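Local coordinates for peptidyl-prolyl cis-trans isomerase ([Pseudomonas syringae] pv. tomato str. DC3000, PDB 5XB0), which probably catalyses the cis-trans isomerisation of peptide bonds that precede proline, as the C-terminal FKBP-type domain of a longer protein, at residues P24-K27 / I33-T36; D104-A109 / T120-E125; T85-N90 / W97-P102. All blocks are in the same frame, centred on the assembly; numbering follows the deposited sequence.

Interaction 1: P24-K27 / I33-T36; sequences PGVK and ILMT
Val26 lays its two methyls across two residues of the strand opposite: CG1 rests 3.8 Å from Leu34 CB, and CG2 comes to 3.5 Å from Thr36 OG1. Its first torsion (chi1 173°) divides the branches this way, with CG1 anti to the backbone N and CG2 beside that nitrogen. The backbones meet as a short antiparallel ladder. Lys27 and Met35 form a hydrogen-bonded pair that gives and accepts on both sides: Lys27 N to Met35 O and Met35 N to Lys27 O are each 2.8 Å. Both oxygens also receive a CA-H...O contact, Met35 O from Val26 CA and Lys27 O from Leu34 CA. On the face that carries Lys27 and Met35, the side chains barely touch, Lys27 CG lying 4.2 Å from Met35 CE before the lysine turns off to the surface. This is a two-stranded antiparallel hairpin, 27-28 with 34-37, at the margin of the FKBP sheet. Beyond it, Leu34 and Thr36 bond through their backbones to Val100 and Arg98 of strand 96-101, Met35 packs on Trp97 and Leu99, and Leu34 meets Met17, Glu20 and Lys21 of helix 6-21.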
loop_
_atom_site.group_PDB
_atom_site.type_symbol
_atom_site.label_atom_id
_atom_site.label_comp_id
_atom_site.label_asym_id
_atom_site.label_seq_id
_atom_site.Cartn_x
_atom_site.Cartn_y
_atom_site.Cartn_z
ATOM N N PRO A 24 -15.293 -8.952 -1.723
ATOM C CA PRO A 24 -15.459 -9.805 -0.542
ATOM C C PRO A 24 -14.197 -9.915 0.301
ATOM O O PRO A 24 -13.094 -10.096 -0.223
ATOM C CB PRO A 24 -15.817 -11.169 -1.141
ATOM C CG PRO A 24 -16.340 -10.877 -2.484
ATOM C CD PRO A 24 -15.557 -9.698 -2.966
ATOM N N GLY A 25 -14.362 -9.793 1.611
ATOM C CA GLY A 25 -13.248 -9.982 2.520
ATOM C C GLY A 25 -12.382 -8.758 2.723
ATOM O O GLY A 25 -11.454 -8.784 3.531
ATOM N N VAL A 26 -12.678 -7.683 2.001
ATOM C CA VAL A 26 -11.870 -6.475 2.099
ATOM C C VAL A 26 -12.174 -5.724 3.384
ATOM O O VAL A 26 -13.335 -5.471 3.715
ATOM C CB VAL A 26 -12.079 -5.565 0.882
ATOM C CG1 VAL A 26 -11.364 -4.226 1.088
ATOM C CG2 VAL A 26 -11.552 -6.266 -0.377
ATOM N N LYS A 27 -11.123 -5.403 4.128
ATOM C CA LYS A 27 -11.265 -4.612 5.341
ATOM C C LYS A 27 -10.762 -3.197 5.077
ATOM O O LYS A 27 -9.699 -3.011 4.478
ATOM C CB LYS A 27 -10.490 -5.233 6.501
ATOM C CG LYS A 27 -10.763 -6.708 6.731
ATOM C CD LYS A 27 -12.249 -6.981 6.775
ATOM C CE LYS A 27 -12.526 -8.471 6.938
ATOM N NZ LYS A 27 -11.951 -8.975 8.217
ATOM N N ILE A 33 -7.149 2.907 3.472
ATOM C CA ILE A 33 -6.381 1.764 2.979
ATOM C C ILE A 33 -7.255 0.515 3.029
ATOM O O ILE A 33 -7.946 0.271 4.027
ATOM C CB ILE A 33 -5.073 1.535 3.788
ATOM C CG1 ILE A 33 -4.015 2.578 3.421
ATOM C CG2 ILE A 33 -4.472 0.162 3.470
ATOM C CD1 ILE A 33 -4.258 3.956 3.956
ATOM N N LEU A 34 -7.234 -0.268 1.951
ATOM C CA LEU A 34 -8.052 -1.472 1.845
ATOM C C LEU A 34 -7.189 -2.718 1.895
ATOM O O LEU A 34 -6.260 -2.862 1.108
ATOM C CB LEU A 34 -8.853 -1.464 0.548
ATOM C CG LEU A 34 -9.645 -0.188 0.270
ATOM C CD1 LEU A 34 -10.194 -0.182 -1.160
ATOM C CD2 LEU A 34 -10.784 -0.036 1.274
ATOM N N MET A 35 -7.522 -3.626 2.801
ATOM C CA MET A 35 -6.712 -4.808 3.020
ATOM C C MET A 35 -7.482 -6.077 2.700
ATOM O O MET A 35 -8.660 -6.236 3.071
ATOM C CB MET A 35 -6.223 -4.847 4.476
ATOM C CG MET A 35 -5.298 -6.014 4.809
ATOM S SD MET A 35 -6.151 -7.533 5.291
ATOM C CE MET A 35 -6.627 -7.129 6.969
ATOM N N THR A 36 -6.805 -6.988 2.019
ATOM C CA THR A 36 -7.297 -8.344 1.840
ATOM C C THR A 36 -6.248 -9.305 2.384
ATOM O O THR A 36 -5.077 -9.180 2.047
ATOM C CB THR A 36 -7.566 -8.663 0.366
ATOM O OG1 THR A 36 -8.377 -7.631 -0.215
ATOM C CG2 THR A 36 -8.281 -10.010 0.234
#

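Interaction 2: D104-A109 / T120-E125; sequences DQAYGA and TPLVFE
Leu122 CD1 is the one methyl that meets both partners in the loop, lying 3.6 Å from Ala106 CB and 3.8 Å from Tyr107 CD2. The alanine methyl is aimed at the strand, and it also comes within 4.0 Å of Leu122 CG. At the tyrosine the same leucine methyl arrives at the edge of the ring, near its plane, about equally far from CD2 and CE2, so the contact is lateral and does not involve stacking. Leucine places the methyl there with CG beside its own backbone N (chi1 -56°) and an extended second torsion, and the two side chains cross at about a right angle.

Two waters join the backbones beside this apolar patch. One accepts from Tyr107 N at 2.9 Å and donates to Thr120 O at 2.7 Å. The other donates to Gly108 O at 2.8 Å and accepts a longer bond from Thr120 N, so Thr120 is held to the loop through both its N-H and its carbonyl.

Further out, Leu122 is fixed in the sheet by backbone bonding to Ile101, and Phe124 meets Trp84 edge-to-face. Backbone bonds tie Gln105 to Gly83 and Gly108 to Phe119. Ala106-Tyr107-Gly108 belongs to the loop that, as in FKBP relatives, overhangs the active-site pocket, where the relatives' tyrosine bonds bound ligands. Consistent with this, Tyr107 OH makes a weak hydrogen bond to a tartrate, probably from the crystallisation liquor, which may mark that pocket.

No direct hydrogen bond crosses between the segments: the side chains meet through apolar contacts alone, one methyl against a methyl and a ring edge, while the polar link between the backbones runs through water.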
loop_
_atom_site.group_PDB
_atom_site.type_symbol
_atom_site.label_atom_id
_atom_site.label_comp_id
_atom_site.label_asym_id
_atom_site.label_seq_id
_atom_site.Cartn_x
_atom_site.Cartn_y
_atom_site.Cartn_z
ATOM N N ASP A 104 -3.669 9.706 -1.765
ATOM C CA ASP A 104 -3.325 10.677 -0.722
ATOM C C ASP A 104 -2.596 10.020 0.461
ATOM O O ASP A 104 -2.138 10.706 1.374
ATOM C CB ASP A 104 -4.556 11.494 -0.252
ATOM C CG ASP A 104 -5.675 10.661 0.363
ATOM O OD1 ASP A 104 -5.445 9.525 0.807
ATOM O OD2 ASP A 104 -6.812 11.200 0.436
ATOM N N GLN A 105 -2.446 8.696 0.414
ATOM C CA GLN A 105 -1.641 7.983 1.399
ATOM C C GLN A 105 -0.415 7.358 0.740
ATOM O O GLN A 105 0.273 6.526 1.333
ATOM C CB GLN A 105 -2.490 6.917 2.101
ATOM C CG GLN A 105 -3.516 7.495 3.040
ATOM C CD GLN A 105 -2.859 8.030 4.299
ATOM O OE1 GLN A 105 -1.934 7.415 4.825
ATOM N NE2 GLN A 105 -3.311 9.169 4.768
ATOM N N ALA A 106 -0.147 7.780 -0.491
ATOM C CA ALA A 106 0.987 7.286 -1.267
ATOM C C ALA A 106 1.743 8.497 -1.830
ATOM O O ALA A 106 2.297 9.287 -1.052
ATOM C CB ALA A 106 0.514 6.360 -2.361
ATOM N N TYR A 107 1.741 8.695 -3.147
ATOM C CA TYR A 107 2.502 9.818 -3.715
ATOM C C TYR A 107 1.635 11.011 -4.133
ATOM O O TYR A 107 2.157 12.018 -4.614
ATOM C CB TYR A 107 3.354 9.343 -4.902
ATOM C CG TYR A 107 4.405 8.338 -4.472
ATOM C CD1 TYR A 107 5.584 8.757 -3.868
ATOM C CD2 TYR A 107 4.188 6.975 -4.609
ATOM C CE1 TYR A 107 6.533 7.842 -3.445
ATOM C CE2 TYR A 107 5.140 6.049 -4.184
ATOM C CZ TYR A 107 6.300 6.495 -3.604
ATOM O OH TYR A 107 7.249 5.591 -3.178
ATOM N N GLY A 108 0.322 10.898 -3.948
ATOM C CA GLY A 108 -0.554 12.063 -4.008
ATOM C C GLY A 108 -0.587 12.807 -5.334
ATOM O O GLY A 108 -0.397 12.223 -6.402
ATOM N N ALA A 109 -0.851 14.107 -5.256
ATOM C CA ALA A 109 -0.910 14.954 -6.441
ATOM C C ALA A 109 0.431 15.056 -7.157
ATOM O O ALA A 109 0.482 15.265 -8.366
ATOM C CB ALA A 109 -1.381 16.336 -6.065
ATOM N N THR A 120 -2.525 8.469 -8.367
ATOM C CA THR A 120 -2.495 7.040 -8.655
ATOM C C THR A 120 -2.576 6.221 -7.367
ATOM O O THR A 120 -1.634 6.215 -6.570
ATOM C CB THR A 120 -1.224 6.661 -9.415
ATOM O OG1 THR A 120 -1.136 7.437 -10.616
ATOM C CG2 THR A 120 -1.228 5.190 -9.784
ATOM N N PRO A 121 -3.701 5.525 -7.153
ATOM C CA PRO A 121 -3.734 4.549 -6.058
ATOM C C PRO A 121 -2.751 3.407 -6.326
ATOM O O PRO A 121 -2.484 3.091 -7.481
ATOM C CB PRO A 121 -5.185 4.063 -6.055
ATOM C CG PRO A 121 -5.684 4.328 -7.446
ATOM C CD PRO A 121 -4.911 5.493 -7.993
ATOM N N LEU A 122 -2.198 2.816 -5.275
ATOM C CA LEU A 122 -1.177 1.778 -5.437
ATOM C C LEU A 122 -1.653 0.458 -4.856
ATOM O O LEU A 122 -2.346 0.442 -3.841
ATOM C CB LEU A 122 0.127 2.197 -4.759
ATOM C CG LEU A 122 0.714 3.539 -5.207
ATOM C CD1 LEU A 122 2.020 3.820 -4.465
ATOM C CD2 LEU A 122 0.937 3.516 -6.717
ATOM N N VAL A 123 -1.268 -0.644 -5.493
ATOM C CA VAL A 123 -1.642 -1.975 -5.017
ATOM C C VAL A 123 -0.395 -2.730 -4.602
ATOM O O VAL A 123 0.498 -2.941 -5.412
ATOM C CB VAL A 123 -2.385 -2.773 -6.097
ATOM C CG1 VAL A 123 -2.833 -4.110 -5.550
ATOM C CG2 VAL A 123 -3.588 -1.965 -6.615
ATOM N N PHE A 124 -0.323 -3.102 -3.329
ATOM C CA PHE A 124 0.829 -3.842 -2.813
ATOM C C PHE A 124 0.465 -5.254 -2.424
ATOM O O PHE A 124 -0.610 -5.498 -1.890
ATOM C CB PHE A 124 1.408 -3.152 -1.580
ATOM C CG PHE A 124 2.133 -1.887 -1.875
ATOM C CD1 PHE A 124 3.489 -1.907 -2.150
ATOM C CD2 PHE A 124 1.472 -0.670 -1.846
ATOM C CE1 PHE A 124 4.173 -0.723 -2.413
ATOM C CE2 PHE A 124 2.152 0.514 -2.118
ATOM C CZ PHE A 124 3.505 0.481 -2.393
ATOM N N GLU A 125 1.368 -6.191 -2.680
ATOM C CA GLU A 125 1.302 -7.462 -1.987
ATOM C C GLU A 125 2.504 -7.517 -1.053
ATOM O O GLU A 125 3.622 -7.302 -1.494
ATOM C CB GLU A 125 1.288 -8.626 -2.976
ATOM C CG GLU A 125 -0.011 -8.664 -3.776
ATOM C CD GLU A 125 -0.332 -10.032 -4.341
ATOM O OE1 GLU A 125 0.247 -11.033 -3.863
ATOM O OE2 GLU A 125 -1.176 -10.102 -5.260
HETATM O O HOH W 1 0.518 7.492 -5.478
HETATM O O HOH W 2 0.284 9.594 -7.252
#

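Interaction 3: T85-N90 / W97-P102; sequences TSALQN and WRLVIP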
loop_
_atom_site.group_PDB
_atom_site.type_symbol
_atom_site.label_atom_id
_atom_site.label_comp_id
_atom_site.label_asym_id
_atom_site.label_seq_id
_atom_site.Cartn_x
_atom_site.Cartn_y
_atom_site.Cartn_z
ATOM N N THR A 85 2.690 3.128 6.893
ATOM C CA THR A 85 2.821 3.460 8.304
ATOM C C THR A 85 1.598 3.049 9.114
ATOM O O THR A 85 1.710 2.429 10.164
ATOM C CB THR A 85 3.052 4.958 8.495
ATOM O OG1 THR A 85 4.193 5.360 7.728
ATOM C CG2 THR A 85 3.303 5.263 9.971
ATOM N N SER A 86 0.421 3.415 8.629
ATOM C CA SER A 86 -0.789 3.104 9.362
ATOM C C SER A 86 -1.193 1.649 9.181
ATOM O O SER A 86 -1.529 0.979 10.146
ATOM C CB SER A 86 -1.936 4.022 8.934
ATOM O OG SER A 86 -2.133 3.962 7.538
ATOM N N ALA A 87 -1.184 1.163 7.946
ATOM C CA ALA A 87 -1.749 -0.157 7.702
ATOM C C ALA A 87 -0.921 -1.249 8.369
ATOM O O ALA A 87 -1.471 -2.185 8.955
ATOM C CB ALA A 87 -1.864 -0.422 6.206
ATOM N N LEU A 88 0.401 -1.129 8.299
ATOM C CA LEU A 88 1.234 -2.249 8.732
ATOM C C LEU A 88 1.255 -2.412 10.258
ATOM O O LEU A 88 1.615 -3.476 10.771
ATOM C CB LEU A 88 2.648 -2.103 8.177
ATOM C CG LEU A 88 2.743 -2.231 6.654
ATOM C CD1 LEU A 88 4.203 -2.235 6.181
ATOM C CD2 LEU A 88 2.014 -3.485 6.166
ATOM N N GLN A 89 0.831 -1.388 10.996
ATOM C CA GLN A 89 0.702 -1.546 12.451
ATOM C C GLN A 89 -0.339 -2.598 12.831
ATOM O O GLN A 89 -0.358 -3.078 13.967
ATOM C CB GLN A 89 0.339 -0.211 13.097
ATOM C CG GLN A 89 1.494 0.762 13.101
ATOM C CD GLN A 89 1.098 2.100 13.681
ATOM O OE1 GLN A 89 0.810 2.217 14.879
ATOM N NE2 GLN A 89 1.049 3.116 12.827
ATOM N N ASN A 90 -1.191 -2.955 11.874
ATOM C CA ASN A 90 -2.216 -3.970 12.075
ATOM C C ASN A 90 -1.749 -5.374 11.742
ATOM O O ASN A 90 -2.450 -6.355 12.020
ATOM C CB ASN A 90 -3.428 -3.651 11.208
ATOM C CG ASN A 90 -4.067 -2.344 11.576
ATOM O OD1 ASN A 90 -4.715 -2.245 12.611
ATOM N ND2 ASN A 90 -3.884 -1.330 10.736
ATOM N N TRP A 97 -0.495 -9.949 3.000
ATOM C CA TRP A 97 -1.610 -9.030 2.782
ATOM C C TRP A 97 -1.554 -8.349 1.427
ATOM O O TRP A 97 -0.472 -8.034 0.930
ATOM C CB TRP A 97 -1.626 -7.937 3.855
ATOM C CG TRP A 97 -2.204 -8.353 5.168
ATOM C CD1 TRP A 97 -2.588 -9.612 5.543
ATOM C CD2 TRP A 97 -2.486 -7.498 6.279
ATOM N NE1 TRP A 97 -3.094 -9.591 6.826
ATOM C CE2 TRP A 97 -3.054 -8.303 7.291
ATOM C CE3 TRP A 97 -2.327 -6.121 6.513
ATOM C CZ2 TRP A 97 -3.441 -7.787 8.531
ATOM C CZ3 TRP A 97 -2.733 -5.607 7.737
ATOM C CH2 TRP A 97 -3.281 -6.444 8.727
ATOM N N ARG A 98 -2.731 -8.107 0.851
ATOM C CA ARG A 98 -2.884 -7.197 -0.271
ATOM C C ARG A 98 -3.388 -5.876 0.284
ATOM O O ARG A 98 -4.341 -5.854 1.063
ATOM C CB ARG A 98 -3.853 -7.774 -1.313
ATOM C CG ARG A 98 -4.181 -6.829 -2.474
ATOM C CD ARG A 98 -4.960 -7.614 -3.534
ATOM N NE ARG A 98 -5.149 -6.912 -4.799
ATOM C CZ ARG A 98 -6.150 -6.069 -5.013
ATOM N NH1 ARG A 98 -7.002 -5.819 -4.029
ATOM N NH2 ARG A 98 -6.289 -5.465 -6.192
ATOM N N LEU A 99 -2.703 -4.793 -0.053
ATOM C CA LEU A 99 -3.120 -3.451 0.348
ATOM C C LEU A 99 -3.410 -2.610 -0.871
ATOM O O LEU A 99 -2.589 -2.546 -1.781
ATOM C CB LEU A 99 -2.036 -2.751 1.174
ATOM C CG LEU A 99 -1.606 -3.369 2.495
ATOM C CD1 LEU A 99 -0.550 -2.476 3.153
ATOM C CD2 LEU A 99 -2.807 -3.552 3.424
ATOM N N VAL A 100 -4.548 -1.932 -0.876
ATOM C CA VAL A 100 -4.821 -0.923 -1.888
ATOM C C VAL A 100 -4.795 0.418 -1.182
ATOM O O VAL A 100 -5.551 0.640 -0.242
ATOM C CB VAL A 100 -6.181 -1.127 -2.586
ATOM C CG1 VAL A 100 -6.357 -0.112 -3.707
ATOM C CG2 VAL A 100 -6.278 -2.537 -3.152
ATOM N N ILE A 101 -3.908 1.296 -1.630
ATOM C CA ILE A 101 -3.623 2.535 -0.914
ATOM C C ILE A 101 -4.023 3.724 -1.777
ATOM O O ILE A 101 -3.526 3.870 -2.902
ATOM C CB ILE A 101 -2.117 2.602 -0.540
ATOM C CG1 ILE A 101 -1.755 1.359 0.293
ATOM C CG2 ILE A 101 -1.781 3.884 0.203
ATOM C CD1 ILE A 101 -0.297 1.259 0.668
ATOM N N PRO A 102 -4.931 4.576 -1.266
ATOM C CA PRO A 102 -5.321 5.769 -2.034
ATOM C C PRO A 102 -4.147 6.696 -2.237
ATOM O O PRO A 102 -3.204 6.684 -1.436
ATOM C CB PRO A 102 -6.407 6.430 -1.164
ATOM C CG PRO A 102 -6.139 5.934 0.209
ATOM C CD PRO A 102 -5.567 4.535 0.062
#
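With chi1 at -79° and chi2 close to zero, Trp97 turns its six-membered ring towards the backbone of Ala87 and the side chain of Asn90, which receive its edge. Asn90 CB lies in the ring plane, 3.7 Å from Trp97 CH2, and Asn90 O approaches the same carbon obliquely at 3.4 Å. Ala87 O sits near the ring plane too, 3.8 Å from Trp97 CZ3. That carbonyl is doubly gripped from one face of its plane, by Asn90 N at 3.0 Å and by Asn90 ND2 at 3.1 Å, the amide donor standing above the carbonyl plane. This is the FKBP arrangement in which a short helix, here 82-87, packs against the concave side of a curved antiparallel sheet. Leu99, two residues along the strand from Trp97, brings CD1 to 3.9 Å from Ala87 CB and to 4.1 Å from Leu88 CD2, so that methyls from both segments meet in the buried interface. Pointing away from the strand, Gln89 sends NE2 back to Thr85 O, four residues before it, in a nearly straight 2.8 Å bond that comes in above the carbonyl plane. At the indole's polar end, Trp97 NE1 is hydrogen-bonded to Glu37 OE2, while Leu88 and Leu99 both also touch Ile126 of strand 122-132.

How the interactions relate
From the N terminus, interaction 1 comes first, closing the short hairpin loop between 24-27 and 33-36. Interaction 3 follows, closing the turn that leads from helix 82-87 back into strand 96-101, and interaction 2 then closes the longer loop between 104-109 and 120-125. The three lie in series, with none enclosing or crossing another. They meet in the sheet, where strand 96-101 has strand 34-37 of interaction 1 and strand 122-132 of interaction 2 as neighbours. Interactions 1 and 2 also touch directly, through Ile33 CD1 and Gln105 CG. Together they tie the hairpin, the short helix and the loop before the last strand to one sheet.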